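Hypothetical membrane protein (Corynebacterium glutamicum, PDB 6JSA) binds heme through its C-terminal HtaA domain, the part crystallised here, and probably passes heme along the corynebacterial heme-uptake machinery. Local coordinates at residues T58-F63 / E84-G89; T6-Q11 / F161-G166; G111-G116 / S139-Q144; A134-S139 / T154-I159. One frame throughout, in Å; residues are numbered along the deposited sequence. Where two conformers were deposited one is given.

Contact 1 of 4, residues T58-F63 / E84-G89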
loop_
_atom_site.group_PDB
_atom_site.type_symbol
_atom_site.label_atom_id
_atom_site.label_comp_id
_atom_site.label_asym_id
_atom_site.label_seq_id
_atom_site.Cartn_x
_atom_site.Cartn_y
_atom_site.Cartn_z
ATOM N N THR A 58 5.107 5.935 17.611
ATOM C CA THR A 58 5.654 5.883 16.264
ATOM C C THR A 58 5.943 4.433 15.917
ATOM O O THR A 58 6.116 3.585 16.794
ATOM C CB THR A 58 6.952 6.687 16.113
ATOM O OG1 THR A 58 8.013 6.025 16.813
ATOM C CG2 THR A 58 6.777 8.105 16.646
ATOM N N GLY A 59 6.012 4.145 14.627
ATOM C CA GLY A 59 6.295 2.778 14.237
ATOM C C GLY A 59 6.472 2.659 12.743
ATOM O O GLY A 59 6.162 3.579 11.974
ATOM N N SER A 60 6.992 1.500 12.351
ATOM C CA SER A 60 7.062 1.070 10.963
ATOM C C SER A 60 6.738 -0.411 10.933
ATOM O O SER A 60 7.361 -1.196 11.654
ATOM C CB SER A 60 8.456 1.291 10.379
ATOM O OG SER A 60 8.541 2.558 9.773
ATOM N N ILE A 61 5.767 -0.775 10.103
ATOM C CA ILE A 61 5.322 -2.151 9.931
ATOM C C ILE A 61 5.647 -2.523 8.487
ATOM O O ILE A 61 5.107 -1.916 7.551
ATOM C CB ILE A 61 3.812 -2.295 10.193
ATOM C CG1 ILE A 61 3.355 -1.459 11.402
ATOM C CG2 ILE A 61 3.445 -3.766 10.344
ATOM C CD1 ILE A 61 3.868 -1.963 12.714
ATOM N N ASN A 62 6.530 -3.501 8.301
ATOM C CA ASN A 62 7.071 -3.835 6.988
ATOM C C ASN A 62 6.489 -5.136 6.454
ATOM O O ASN A 62 6.361 -6.121 7.191
ATOM C CB ASN A 62 8.590 -4.001 7.058
ATOM C CG ASN A 62 9.301 -2.706 7.315
ATOM O OD1 ASN A 62 9.450 -1.883 6.411
ATOM N ND2 ASN A 62 9.761 -2.515 8.543
ATOM N N PHE A 63 6.182 -5.148 5.155
ATOM C CA PHE A 63 5.650 -6.343 4.520
ATOM C C PHE A 63 6.425 -6.675 3.256
ATOM O O PHE A 63 6.766 -5.771 2.484
ATOM C CB PHE A 63 4.174 -6.144 4.155
ATOM C CG PHE A 63 3.310 -5.866 5.346
ATOM C CD1 PHE A 63 2.763 -6.912 6.072
ATOM C CD2 PHE A 63 3.074 -4.564 5.771
ATOM C CE1 PHE A 63 1.985 -6.673 7.187
ATOM C CE2 PHE A 63 2.298 -4.322 6.890
ATOM C CZ PHE A 63 1.753 -5.379 7.593
ATOM N N GLU A 84 5.098 -0.636 3.328
ATOM C CA GLU A 84 5.453 -0.310 4.700
ATOM C C GLU A 84 4.455 0.720 5.198
ATOM O O GLU A 84 4.182 1.707 4.507
ATOM C CB GLU A 84 6.871 0.268 4.770
ATOM C CG GLU A 84 7.230 0.899 6.101
ATOM C CD GLU A 84 8.613 1.509 6.091
ATOM O OE1 GLU A 84 9.380 1.250 5.132
ATOM O OE2 GLU A 84 8.932 2.257 7.039
ATOM N N ILE A 85 3.878 0.464 6.368
ATOM C CA ILE A 85 3.061 1.438 7.078
ATOM C C ILE A 85 3.946 2.097 8.124
ATOM O O ILE A 85 4.421 1.438 9.053
ATOM C CB ILE A 85 1.853 0.762 7.743
ATOM C CG1 ILE A 85 0.950 0.121 6.684
ATOM C CG2 ILE A 85 1.088 1.767 8.578
ATOM C CD1 ILE A 85 -0.120 -0.773 7.264
ATOM N N SER A 86 4.178 3.392 7.972
ATOM C CA SER A 86 4.946 4.176 8.924
ATOM C C SER A 86 4.002 5.171 9.579
ATOM O O SER A 86 3.155 5.761 8.904
ATOM C CB SER A 86 6.072 4.909 8.194
ATOM O OG SER A 86 6.910 5.602 9.089
ATOM N N PHE A 87 4.118 5.340 10.896
ATOM C CA PHE A 87 3.236 6.267 11.586
ATOM C C PHE A 87 3.994 7.056 12.639
ATOM O O PHE A 87 4.959 6.579 13.235
ATOM C CB PHE A 87 1.971 5.606 12.177
ATOM C CG PHE A 87 2.242 4.542 13.215
ATOM C CD1 PHE A 87 2.381 3.207 12.850
ATOM C CD2 PHE A 87 2.307 4.871 14.565
ATOM C CE1 PHE A 87 2.610 2.230 13.815
ATOM C CE2 PHE A 87 2.534 3.898 15.524
ATOM C CZ PHE A 87 2.682 2.579 15.148
ATOM N N ASN A 88 3.535 8.284 12.834
ATOM C CA ASN A 88 4.018 9.176 13.889
ATOM C C ASN A 88 2.755 9.807 14.464
ATOM O O ASN A 88 2.153 10.672 13.820
ATOM C CB ASN A 88 4.941 10.251 13.324
ATOM C CG ASN A 88 6.260 9.697 12.820
ATOM O OD1 ASN A 88 6.364 9.240 11.682
ATOM N ND2 ASN A 88 7.285 9.763 13.660
ATOM N N GLY A 89 2.349 9.371 15.650
ATOM C CA GLY A 89 1.038 9.826 16.058
ATOM C C GLY A 89 -0.007 9.270 15.108
ATOM O O GLY A 89 0.167 8.209 14.504
#
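Ser-60 OG donates a hydrogen bond to Glu-84 OE2 over 2.8 Å, reaching the carboxylate oxygen on its anti side and 21° out of the carboxylate plane. The glutamate gets there because CG lies anti to the backbone N (chi1 168°) and the chain runs on extended, along the polar face that Thr-58, Ser-60, Asn-62, Ser-86 and Asn-88 also occupy. Its other oxygen, OE1, forms a salt bridge with Arg-112, so each oxygen of the carboxylate has its own partner, which probably limits its rotation.

Beneath these side chains the strands 58-62 and 84-88 run antiparallel, their axes 4.6 Å apart. Gly-59 pairs with Phe-87 and Ile-61 with Ile-85, each through two backbone bonds; Ile-61 N to Ile-85 O, at 2.8 Å, is nearly straight, with 164° at the hydrogen.

The other face is apolar. Phe-87 holds its ring back across the neighbouring strand, with CG between the backbone N and the carbonyl carbon, and Gly-59 lies under it: Gly-59 CA makes a CH-pi contact 3.9 Å from the ring centroid. With only hydrogens on its CA, Gly-59 lets the ring lie directly against the backbone, its N over the ring centre. Ile-61 CG1 approaches the ring edge at Phe-87 CE1, and Ile-61 CB lies 4.4 Å from Ile-85 CB. Phe-63 CE2 meets Ile-85 CD1 at 4.3 Å.

The pairing is thus two-faced: hydroxyls, amides and a shared carboxylate suit the more accessible side, while branched aliphatic and aromatic groups suit the buried side facing strands 113-125 and 159-165.

Contact 2 of 4, residues T6-Q11 / F161-G166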
loop_
_atom_site.group_PDB
_atom_site.type_symbol
_atom_site.label_atom_id
_atom_site.label_comp_id
_atom_site.label_asym_id
_atom_site.label_seq_id
_atom_site.Cartn_x
_atom_site.Cartn_y
_atom_site.Cartn_z
ATOM N N THR A 6 5.920 -8.991 16.133
ATOM C CA THR A 6 5.919 -10.457 16.105
ATOM C C THR A 6 5.266 -10.918 14.803
ATOM O O THR A 6 5.943 -11.429 13.905
ATOM C CB THR A 6 5.220 -11.001 17.351
ATOM O OG1 THR A 6 5.864 -10.472 18.524
ATOM C CG2 THR A 6 5.298 -12.520 17.374
ATOM N N GLN A 7 3.953 -10.720 14.683
ATOM C CA GLN A 7 3.216 -11.009 13.461
ATOM C C GLN A 7 2.383 -9.792 13.108
ATOM O O GLN A 7 1.669 -9.263 13.965
ATOM C CB GLN A 7 2.255 -12.180 13.663
ATOM C CG GLN A 7 1.416 -12.486 12.437
ATOM C CD GLN A 7 2.250 -13.086 11.322
ATOM O OE1 GLN A 7 2.778 -14.185 11.478
ATOM N NE2 GLN A 7 2.405 -12.365 10.214
ATOM N N ALA A 8 2.446 -9.369 11.847
ATOM C CA ALA A 8 1.594 -8.299 11.356
ATOM C C ALA A 8 0.830 -8.766 10.128
ATOM O O ALA A 8 1.257 -9.665 9.394
ATOM C CB ALA A 8 2.392 -7.050 10.975
ATOM N N SER A 9 -0.313 -8.134 9.917
ATOM C CA SER A 9 -1.089 -8.315 8.705
ATOM C C SER A 9 -1.667 -6.966 8.315
ATOM O O SER A 9 -1.915 -6.107 9.165
ATOM C CB SER A 9 -2.223 -9.326 8.893
ATOM O OG SER A 9 -3.173 -8.832 9.813
ATOM N N ALA A 10 -1.845 -6.767 7.017
ATOM C CA ALA A 10 -2.448 -5.544 6.522
ATOM C C ALA A 10 -3.385 -5.895 5.384
ATOM O O ALA A 10 -3.206 -6.905 4.691
ATOM C CB ALA A 10 -1.409 -4.510 6.066
ATOM N N GLN A 11 -4.378 -5.032 5.193
ATOM C CA GLN A 11 -5.384 -5.181 4.154
ATOM C C GLN A 11 -5.491 -3.855 3.422
ATOM O O GLN A 11 -5.717 -2.811 4.050
ATOM C CB GLN A 11 -6.734 -5.575 4.758
ATOM C CG GLN A 11 -6.676 -6.843 5.617
ATOM C CD GLN A 11 -6.148 -6.587 7.030
ATOM O OE1 GLN A 11 -6.487 -5.584 7.661
ATOM N NE2 GLN A 11 -5.304 -7.490 7.522
ATOM N N PHE A 161 -4.342 -2.436 9.456
ATOM C CA PHE A 161 -3.322 -3.389 9.867
ATOM C C PHE A 161 -3.581 -3.813 11.302
ATOM O O PHE A 161 -4.225 -3.106 12.083
ATOM C CB PHE A 161 -1.894 -2.829 9.743
ATOM C CG PHE A 161 -1.495 -1.930 10.883
ATOM C CD1 PHE A 161 -1.837 -0.585 10.877
ATOM C CD2 PHE A 161 -0.774 -2.432 11.959
ATOM C CE1 PHE A 161 -1.480 0.241 11.933
ATOM C CE2 PHE A 161 -0.422 -1.607 13.022
ATOM C CZ PHE A 161 -0.768 -0.271 13.007
ATOM N N SER A 162 -3.026 -4.964 11.647
ATOM C CA SER A 162 -2.949 -5.389 13.029
ATOM C C SER A 162 -1.627 -6.108 13.220
ATOM O O SER A 162 -1.109 -6.736 12.296
ATOM C CB SER A 162 -4.137 -6.272 13.408
ATOM O OG SER A 162 -4.169 -7.447 12.634
ATOM N N ALA A 163 -1.080 -6.001 14.424
ATOM C CA ALA A 163 0.209 -6.600 14.714
ATOM C C ALA A 163 0.251 -7.026 16.170
ATOM O O ALA A 163 -0.284 -6.346 17.048
ATOM C CB ALA A 163 1.358 -5.628 14.429
ATOM N N THR A 164 0.881 -8.162 16.423
ATOM C CA THR A 164 1.309 -8.491 17.768
ATOM C C THR A 164 2.723 -7.955 17.948
ATOM O O THR A 164 3.516 -7.906 17.002
ATOM C CB THR A 164 1.264 -10.001 18.006
ATOM O OG1 THR A 164 1.938 -10.667 16.935
ATOM C CG2 THR A 164 -0.179 -10.490 18.080
ATOM N N LEU A 165 3.018 -7.515 19.167
ATOM C CA LEU A 165 4.295 -6.905 19.505
ATOM C C LEU A 165 4.975 -7.697 20.613
ATOM O O LEU A 165 4.317 -8.253 21.497
ATOM C CB LEU A 165 4.108 -5.463 19.985
ATOM C CG LEU A 165 3.386 -4.509 19.028
ATOM C CD1 LEU A 165 3.306 -3.114 19.632
ATOM C CD2 LEU A 165 4.059 -4.471 17.653
ATOM N N GLY A 166 6.302 -7.732 20.566
ATOM C CA GLY A 166 7.072 -8.438 21.577
ATOM C C GLY A 166 8.437 -7.823 21.818
ATOM O O GLY A 166 8.701 -6.694 21.399
HETATM O O HOH W 1 4.166 -11.301 20.645
#
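Ser-9 and Ser-162 form the antiparallel hydrogen-bonded pair at the middle of this ladder, between strands whose axes stand 4.7 Å apart at 177°. Ser-9 N reaches Ser-162 O at 2.9 Å, almost in line with the carbonyl bond. Beyond Ala-8 and Ala-163 the bonding continues into the corner at Thr-6 and Gln-7: Thr-164 N donates to Gln-7 O, and Thr-6 N to Thr-164 O, at 2.8 Å.

Thr-164 adds a side-chain bond. Its OG1, set between the backbone N and the carbonyl carbon (chi1 50°), accepts from Gln-7 N at 3.0 Å, so this one residue serves the turning chain with its N, O and OG1. Thr-6 OG1 shares a water with Leu-165 O. On the face that Ser-9 and Ser-162 share, Ser-162 OG donates a weak bond of 3.3 Å to Ser-9 OG.

On the opposite face alanines pair with each other and with Phe-161. Ala-8 CB touches Ala-163 CB at 3.9 Å, and Ala-10 CB meets Phe-161 CB at 4.1 Å; the small methyls let Ile-61 pack on Ala-8 and Phe-63 on both Ala-8 and Ala-10.

Backbone bonds join the first and last strands, while alanines suit the buried face and serine hydroxyls the more accessible one, with Thr-164 OG1 supplementing the backbone bonds where the chain turns.

Contact 3 of 4, residues G111-G116 / S139-Q144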
loop_
_atom_site.group_PDB
_atom_site.type_symbol
_atom_site.label_atom_id
_atom_site.label_comp_id
_atom_site.label_asym_id
_atom_site.label_seq_id
_atom_site.Cartn_x
_atom_site.Cartn_y
_atom_site.Cartn_z
ATOM N N GLY A 111 11.507 3.794 -7.571
ATOM C CA GLY A 111 12.234 3.390 -6.397
ATOM C C GLY A 111 11.295 3.213 -5.212
ATOM O O GLY A 111 10.084 3.007 -5.345
ATOM N N ARG A 112 11.884 3.314 -4.029
ATOM C CA ARG A 112 11.120 3.260 -2.796
ATOM C C ARG A 112 10.587 4.656 -2.509
ATOM O O ARG A 112 11.366 5.607 -2.374
ATOM C CB ARG A 112 11.997 2.761 -1.651
ATOM C CG ARG A 112 11.205 2.466 -0.408
ATOM C CD ARG A 112 11.865 1.407 0.458
ATOM N NE ARG A 112 10.977 1.035 1.554
ATOM C CZ ARG A 112 9.966 0.177 1.437
ATOM N NH1 ARG A 112 9.718 -0.414 0.270
ATOM N NH2 ARG A 112 9.190 -0.083 2.476
ATOM N N THR A 113 9.265 4.788 -2.439
ATOM C CA THR A 113 8.642 6.104 -2.455
ATOM C C THR A 113 7.410 6.108 -1.562
ATOM O O THR A 113 6.775 5.073 -1.346
ATOM C CB THR A 113 8.256 6.488 -3.894
ATOM O OG1 THR A 113 7.826 7.849 -3.932
ATOM C CG2 THR A 113 7.138 5.588 -4.428
ATOM N N VAL A 114 7.067 7.285 -1.048
ATOM C CA VAL A 114 5.781 7.444 -0.381
ATOM C C VAL A 114 4.688 7.431 -1.442
ATOM O O VAL A 114 4.650 8.302 -2.316
ATOM C CB VAL A 114 5.750 8.734 0.451
ATOM C CG1 VAL A 114 4.372 8.943 1.065
ATOM C CG2 VAL A 114 6.822 8.683 1.526
ATOM N N VAL A 115 3.813 6.425 -1.384
ATOM C CA VAL A 115 2.680 6.321 -2.305
ATOM C C VAL A 115 1.503 7.157 -1.820
ATOM O O VAL A 115 0.714 7.657 -2.628
ATOM C CB VAL A 115 2.295 4.838 -2.472
ATOM C CG1 VAL A 115 0.996 4.672 -3.248
ATOM C CG2 VAL A 115 3.405 4.090 -3.169
ATOM N N GLY A 116 1.355 7.314 -0.509
ATOM C CA GLY A 116 0.283 8.124 0.033
ATOM C C GLY A 116 0.546 8.524 1.462
ATOM O O GLY A 116 1.324 7.885 2.179
ATOM N N SER A 139 0.165 10.498 -3.221
ATOM C CA SER A 139 1.319 11.380 -3.313
ATOM C C SER A 139 1.558 11.833 -4.755
ATOM O O SER A 139 0.928 11.356 -5.704
ATOM C CB SER A 139 2.566 10.638 -2.842
ATOM O OG SER A 139 2.884 9.614 -3.776
ATOM N N GLN A 140 2.511 12.757 -4.910
ATOM C CA GLN A 140 2.926 13.189 -6.241
ATOM C C GLN A 140 3.468 12.015 -7.051
ATOM O O GLN A 140 3.060 11.788 -8.195
ATOM C CB GLN A 140 3.985 14.288 -6.119
ATOM C CG GLN A 140 3.532 15.521 -5.351
ATOM C CD GLN A 140 2.681 16.448 -6.188
ATOM O OE1 GLN A 140 2.671 16.358 -7.414
ATOM N NE2 GLN A 140 1.961 17.347 -5.530
ATOM N N SER A 141 4.397 11.253 -6.468
ATOM C CA SER A 141 4.956 10.111 -7.185
ATOM C C SER A 141 3.884 9.071 -7.476
ATOM O O SER A 141 3.883 8.459 -8.549
ATOM C CB SER A 141 6.105 9.492 -6.392
ATOM O OG SER A 141 5.635 8.963 -5.170
ATOM N N GLY A 142 2.952 8.869 -6.540
ATOM C CA GLY A 142 1.866 7.937 -6.792
ATOM C C GLY A 142 0.992 8.370 -7.955
ATOM O O GLY A 142 0.603 7.553 -8.792
ATOM N N SER A 143 0.679 9.665 -8.030
ATOM C CA SER A 143 -0.094 10.186 -9.152
ATOM C C SER A 143 0.614 9.928 -10.477
ATOM O O SER A 143 -0.018 9.511 -11.461
ATOM C CB SER A 143 -0.322 11.680 -8.937
ATOM O OG SER A 143 -0.991 12.264 -10.034
ATOM N N GLN A 144 1.926 10.166 -10.525
ATOM C CA GLN A 144 2.680 9.873 -11.739
ATOM C C GLN A 144 2.670 8.386 -12.049
ATOM O O GLN A 144 2.583 7.990 -13.213
ATOM C CB GLN A 144 4.117 10.365 -11.597
ATOM C CG GLN A 144 4.227 11.866 -11.447
ATOM C CD GLN A 144 5.650 12.313 -11.205
ATOM O OE1 GLN A 144 6.602 11.618 -11.570
ATOM N NE2 GLN A 144 5.808 13.473 -10.580
#
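The N-terminus of helix 140-145 is capped here by Ser-139, which at the same time ties the helix to the bulged start of strand 113-125. Ser-139 OG accepts from Gly-142 N at 2.9 Å, the N-cap bond, and donates to Val-114 O at 2.6 Å. With OG placed between the backbone N and the carbonyl carbon (chi1 68°), one small hydroxyl can face both the first turn of the helix and the strand. Serine suits the position because its short side chain can accept and donate together.

The backbone of the same residue makes a second link: Ser-139 N bonds to Val-115 O at 3.0 Å, straight at the hydrogen (164°) but arriving 44° above the carbonyl plane. Two residues on, within the first turn, Ser-141 OG and Thr-113 OG1 share a hydrogen bond of 2.8 Å, in which either may donate; the threonine hydroxyl reaches out with OG1 anti to its own N.

Gly-142 passes close to the strand, its CA 4.3 Å from Val-115 O, and it has no side chain between its CA and that oxygen, which suits so close an approach. Val-115 and Gly-116 both face Leu-94, and Ser-143 OG bonds to the backbone O of Tyr-150, a heme-binding residue.

A serine N-cap seated on a classic beta bulge leads the chain from the sheet into the helix and the heme-binding loop that follows it.

Contact 4 of 4, residues A134-S139 / T154-I159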
loop_
_atom_site.group_PDB
_atom_site.type_symbol
_atom_site.label_atom_id
_atom_site.label_comp_id
_atom_site.label_asym_id
_atom_site.label_seq_id
_atom_site.Cartn_x
_atom_site.Cartn_y
_atom_site.Cartn_z
ATOM N N ALA A 134 -6.457 3.721 8.303
ATOM C CA ALA A 134 -6.140 5.064 7.835
ATOM C C ALA A 134 -6.657 5.303 6.427
ATOM O O ALA A 134 -6.655 4.399 5.586
ATOM C CB ALA A 134 -4.630 5.302 7.838
ATOM N N SER A 135 -7.085 6.536 6.172
ATOM C CA SER A 135 -7.276 6.978 4.798
ATOM C C SER A 135 -5.914 7.185 4.141
ATOM O O SER A 135 -4.912 7.471 4.811
ATOM C CB SER A 135 -8.068 8.288 4.759
ATOM O OG SER A 135 -7.340 9.331 5.381
ATOM N N VAL A 136 -5.888 7.023 2.818
ATOM C CA VAL A 136 -4.667 7.081 2.017
ATOM C C VAL A 136 -4.846 8.163 0.957
ATOM O O VAL A 136 -5.694 8.034 0.066
ATOM C CB VAL A 136 -4.360 5.725 1.358
ATOM C CG1 VAL A 136 -3.068 5.812 0.568
ATOM C CG2 VAL A 136 -4.299 4.601 2.403
ATOM N N SER A 137 -4.036 9.214 1.039
ATOM C CA SER A 137 -4.100 10.347 0.120
ATOM C C SER A 137 -2.915 10.269 -0.828
ATOM O O SER A 137 -1.764 10.319 -0.391
ATOM C CB SER A 137 -4.043 11.658 0.897
ATOM O OG SER A 137 -5.183 11.807 1.714
ATOM N N LEU A 138 -3.199 10.169 -2.121
ATOM C CA LEU A 138 -2.176 9.868 -3.112
ATOM C C LEU A 138 -1.091 10.942 -3.161
ATOM O O LEU A 138 -1.377 12.143 -3.177
ATOM C CB LEU A 138 -2.848 9.749 -4.476
ATOM C CG LEU A 138 -2.008 9.295 -5.663
ATOM C CD1 LEU A 138 -1.509 7.878 -5.445
ATOM C CD2 LEU A 138 -2.843 9.391 -6.924
ATOM N N SER A 139 0.165 10.498 -3.221
ATOM C CA SER A 139 1.319 11.380 -3.313
ATOM C C SER A 139 1.558 11.833 -4.755
ATOM O O SER A 139 0.928 11.356 -5.704
ATOM C CB SER A 139 2.566 10.638 -2.842
ATOM O OG SER A 139 2.884 9.614 -3.776
ATOM N N THR A 154 -5.862 12.537 -4.297
ATOM C CA THR A 154 -6.973 11.612 -4.482
ATOM C C THR A 154 -6.964 10.571 -3.370
ATOM O O THR A 154 -5.907 10.072 -2.969
ATOM C CB THR A 154 -6.836 10.927 -5.846
ATOM O OG1 THR A 154 -7.034 11.897 -6.880
ATOM C CG2 THR A 154 -7.856 9.793 -6.036
ATOM N N GLN A 155 -8.149 10.255 -2.857
ATOM C CA GLN A 155 -8.276 9.234 -1.825
ATOM C C GLN A 155 -8.234 7.851 -2.465
ATOM O O GLN A 155 -9.056 7.530 -3.330
ATOM C CB GLN A 155 -9.595 9.415 -1.081
ATOM C CG GLN A 155 -9.738 10.763 -0.405
ATOM C CD GLN A 155 -8.619 11.044 0.587
ATOM O OE1 GLN A 155 -7.707 11.837 0.317
ATOM N NE2 GLN A 155 -8.686 10.405 1.744
ATOM N N LEU A 156 -7.294 7.026 -2.023
ATOM C CA LEU A 156 -7.221 5.639 -2.449
ATOM C C LEU A 156 -8.094 4.805 -1.510
ATOM O O LEU A 156 -8.825 5.345 -0.677
ATOM C CB LEU A 156 -5.765 5.181 -2.474
ATOM C CG LEU A 156 -4.821 5.983 -3.377
ATOM C CD1 LEU A 156 -3.440 5.336 -3.369
ATOM C CD2 LEU A 156 -5.364 6.123 -4.809
ATOM N N ASP A 157 -8.044 3.478 -1.625
ATOM C CA ASP A 157 -8.683 2.654 -0.614
ATOM C C ASP A 157 -8.018 2.919 0.735
ATOM O O ASP A 157 -6.809 3.161 0.803
ATOM C CB ASP A 157 -8.463 1.173 -0.916
ATOM C CG ASP A 157 -9.443 0.590 -1.922
ATOM O OD1 ASP A 157 -10.410 1.259 -2.332
ATOM O OD2 ASP A 157 -9.223 -0.581 -2.306
ATOM N N PRO A 158 -8.769 2.848 1.825
ATOM C CA PRO A 158 -8.147 2.927 3.152
ATOM C C PRO A 158 -7.344 1.664 3.427
ATOM O O PRO A 158 -7.577 0.597 2.848
ATOM C CB PRO A 158 -9.351 3.025 4.092
ATOM C CG PRO A 158 -10.422 2.263 3.374
ATOM C CD PRO A 158 -10.217 2.580 1.910
ATOM N N ILE A 159 -6.369 1.788 4.322
ATOM C CA ILE A 159 -5.522 0.662 4.705
ATOM C C ILE A 159 -5.741 0.349 6.179
ATOM O O ILE A 159 -5.914 1.256 7.000
ATOM C CB ILE A 159 -4.029 0.923 4.395
ATOM C CG1 ILE A 159 -3.191 -0.329 4.675
ATOM C CG2 ILE A 159 -3.493 2.146 5.142
ATOM C CD1 ILE A 159 -1.825 -0.309 4.006
HETATM O O HOH W 2 -8.538 6.409 1.860
#
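Backbone hydrogen bonds join Ala-134 and Ile-159 reciprocally, with Ala-134 N to Ile-159 O at 2.8 Å. Farther along, Leu-156 N donates to Val-136 O and Leu-138 N to Thr-154 O, both at 2.8 Å and both nearly straight. Between the two ladders the register slips by one residue, and at the slip a water joins the two backbones: it accepts from Val-136 N at 2.9 Å and donates to Leu-156 O at 2.8 Å. Asp-157 and Pro-158 fill the irregular stretch, where proline costs no backbone bond because it has no N-H to give.

Apolar packing is concentrated on Val-136. Its two methyls diverge, CG1 anti to the backbone N (chi1 -178°) and meeting Leu-156 CD1 at 4.0 Å, CG2 turned to Ile-159 CG2 at 3.8 Å. Leu-156 CD1 is also touched by Leu-138 CD1, at 3.8 Å, so a single leucine methyl links two residues of the strand. Branched side chains suit this cluster, to which Trp-12 and Leu-94 also contribute, while the small Ala-134 packs against Leu-118 and Phe-120.

Two polar side chains bond outside the pair: Asp-157 OD1 accepts from Ala-16 N, and Thr-154 OG1 is bonded to Thr-151 O. Leu-138 packs on Tyr-150, a heme-binding residue.

Strand 129-138 is thus flanked by an irregular segment that pairs with it antiparallel in two short ladders, along which the chain returns from the heme pocket to the sheet.

In the fold
From the N terminus, strand 3-12 opens contact 2, which closes only with the last strand, 159-165, so contacts 1, 3 and 4 all nest inside its loop. Contact 1 closes first, over a loop of about 20 residues, mostly strand, and precedes both of the others in series. Contacts 3 and 4 cross: their segments alternate along the chain, and 134-139 and 139-144 share Ser-139, where strand 129-138 passes into helix 140-145. Contacts 1 and 2 pack against each other in the core, contact 1 is tied to contact 3 by charge, and contact 4 links the sheet to the heme-side loops.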